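Local coordinates for protein D-xylonate dehydratase (PDB 5OYN) that catalyses the dehydration of D-xylonate to 2-dehydro-3-deoxy-D-arabinonate, and of D-gluconate with similar efficiency, using a [2Fe-2S] cluster and a magnesium ion, at residues Ser470-Asn475 with Arg497-Ala502. Sequence-based numbering, arbitrary orientation.
With MG (magnesium ion), chain E.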
loop_
_atom_site.group_PDB
_atom_site.type_symbol
_atom_site.label_atom_id
_atom_site.label_comp_id
_atom_site.label_asym_id
_atom_site.label_seq_id
_atom_site.Cartn_x
_atom_site.Cartn_y
_atom_site.Cartn_z
ATOM N N SER A 470 21.863 -28.762 5.057
ATOM C CA SER A 470 22.961 -28.536 5.989
ATOM C C SER A 470 22.588 -27.441 6.985
ATOM O O SER A 470 21.769 -26.566 6.693
ATOM C CB SER A 470 24.222 -28.168 5.220
ATOM O OG SER A 470 23.884 -27.393 4.076
ATOM N N ALA A 471 23.183 -27.498 8.178
ATOM C CA ALA A 471 22.812 -26.613 9.272
ATOM C C ALA A 471 24.004 -25.810 9.781
ATOM O O ALA A 471 25.148 -26.280 9.777
ATOM C CB ALA A 471 22.198 -27.396 10.430
ATOM N N GLU A 472 23.719 -24.586 10.237
ATOM C CA GLU A 472 24.733 -23.672 10.763
ATOM C C GLU A 472 24.965 -24.005 12.230
ATOM O O GLU A 472 24.487 -23.314 13.130
ATOM C CB GLU A 472 24.299 -22.217 10.605
ATOM C CG GLU A 472 24.205 -21.713 9.159
ATOM C CD GLU A 472 23.681 -20.265 9.040
ATOM O OE1 GLU A 472 23.188 -19.658 10.024
ATOM O OE2 GLU A 472 23.762 -19.730 7.885
ATOM N N VAL A 473 25.712 -25.084 12.478
ATOM C CA VAL A 473 25.942 -25.544 13.853
ATOM C C VAL A 473 27.410 -25.836 14.176
ATOM O O VAL A 473 27.716 -26.393 15.239
ATOM C CB VAL A 473 25.096 -26.796 14.163
ATOM C CG1 VAL A 473 23.606 -26.461 14.171
ATOM C CG2 VAL A 473 25.419 -27.924 13.189
ATOM N N VAL A 474 28.330 -25.453 13.289
ATOM C CA VAL A 474 29.727 -25.826 13.492
ATOM C C VAL A 474 30.451 -24.851 14.422
ATOM O O VAL A 474 31.419 -25.236 15.092
ATOM C CB VAL A 474 30.448 -25.959 12.140
ATOM C CG1 VAL A 474 31.936 -26.225 12.338
ATOM C CG2 VAL A 474 29.829 -27.088 11.317
ATOM N N ASN A 475 30.015 -23.593 14.510
ATOM C CA ASN A 475 30.722 -22.651 15.378
ATOM C C ASN A 475 30.495 -22.985 16.856
ATOM O O ASN A 475 29.982 -22.156 17.619
ATOM C CB ASN A 475 30.328 -21.196 15.060
ATOM C CG ASN A 475 28.814 -20.954 15.063
ATOM O OD1 ASN A 475 28.038 -21.727 14.497
ATOM N ND2 ASN A 475 28.397 -19.856 15.685
ATOM N N ARG A 497 27.440 -26.470 8.449
ATOM C CA ARG A 497 27.843 -25.099 8.127
ATOM C C ARG A 497 27.901 -24.268 9.407
ATOM O O ARG A 497 27.703 -24.772 10.512
ATOM C CB ARG A 497 26.885 -24.482 7.097
ATOM C CG ARG A 497 26.377 -25.473 6.034
ATOM C CD ARG A 497 25.633 -24.814 4.884
ATOM N NE ARG A 497 24.989 -23.582 5.318
ATOM C CZ ARG A 497 23.771 -23.517 5.846
ATOM N NH1 ARG A 497 23.052 -24.615 5.984
ATOM N NH2 ARG A 497 23.275 -22.351 6.231
ATOM N N GLN A 498 28.200 -22.982 9.252
ATOM C CA GLN A 498 28.079 -22.024 10.341
ATOM C C GLN A 498 27.605 -20.713 9.747
ATOM O O GLN A 498 27.754 -20.478 8.545
ATOM C CB GLN A 498 29.398 -21.816 11.081
ATOM C CG GLN A 498 30.366 -20.931 10.332
ATOM C CD GLN A 498 31.710 -20.855 11.010
ATOM O OE1 GLN A 498 31.938 -21.484 12.050
ATOM N NE2 GLN A 498 32.612 -20.065 10.435
ATOM N N SER A 499 27.031 -19.855 10.592
ATOM C CA SER A 499 26.528 -18.578 10.095
ATOM C C SER A 499 27.658 -17.767 9.478
ATOM O O SER A 499 28.777 -17.726 10.000
ATOM C CB SER A 499 25.869 -17.782 11.220
ATOM O OG SER A 499 25.324 -16.560 10.739
ATOM N N GLY A 500 27.363 -17.109 8.360
ATOM C CA GLY A 500 28.331 -16.222 7.745
ATOM C C GLY A 500 28.802 -15.140 8.693
ATOM O O GLY A 500 29.764 -14.420 8.425
ATOM N N THR A 501 28.110 -15.018 9.809
ATOM C CA THR A 501 28.431 -14.070 10.855
ATOM C C THR A 501 29.313 -14.678 11.935
ATOM O O THR A 501 29.601 -14.007 12.935
ATOM C CB THR A 501 27.127 -13.543 11.468
ATOM O OG1 THR A 501 26.438 -14.613 12.127
ATOM C CG2 THR A 501 26.232 -13.018 10.370
ATOM N N ALA A 502 29.731 -15.931 11.775
ATOM C CA ALA A 502 30.560 -16.550 12.797
ATOM C C ALA A 502 31.971 -15.986 12.748
ATOM O O ALA A 502 32.493 -15.659 11.677
ATOM C CB ALA A 502 30.594 -18.067 12.631
HETATM MG MG MG E . 22.738 -18.165 6.956
HETATM O O HOH W 1 24.468 -16.956 7.441
#
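One carboxylate oxygen, Glu472 OE2, serves a magnesium ion and an arginine at once: it binds the metal at 2.1 Å and forms a salt bridge with Arg497, whose NH2 lies 3.1 Å from OE2 in a weak, bent hydrogen bond. The carboxylate and guanidinium planes are inclined by 59°, so the two groups meet askew rather than as a flat, two-pronged pair. Glu472 CG stands beside its backbone N (chi1 -67°) and the chain runs on extended, carrying the carboxylate past the backbone of Gln498 and Ser499 to the metal. Arg497 instead bends at chi3 (-29°), which folds its guanidinium back over the peptide joining Ala471 to Glu472; its CG and CD lie against the Ser470 side chain, and its NE is held by Asn288. A lysine in its place would probably lose the bond to Asn288 and leave Glu472 OE2 without its planar cationic neighbour beside the metal.

The backbones lock the two loops together through a single bridge. Arg497 N donates to Ala471 O (2.7 Å), while Arg497 O receives Val474 N at 2.9 Å and, more weakly, Val473 N, as the chain reverses in an inverse gamma turn centred on Glu472. Farther along, Asn475 CB rests 3.4 Å from Gln498 OE1, their amides nearly perpendicular, and 4.0 Å from Ala502 CB. Ser506 holds Gln498 OE1 by a hydrogen bond.

Next to Glu472 OE2 in the metal's coordination shell sits a water, to which Gly500 N, in the type I turn from Ser499 to Ala502, donates at 3.0 Å. With Glu101 and Asp138 also ligating the ion, these joined loops form the C-terminal-domain side of the magnesium site close to the [2Fe-2S] cluster, the active-site arrangement of IlvD/Edd dehydratases.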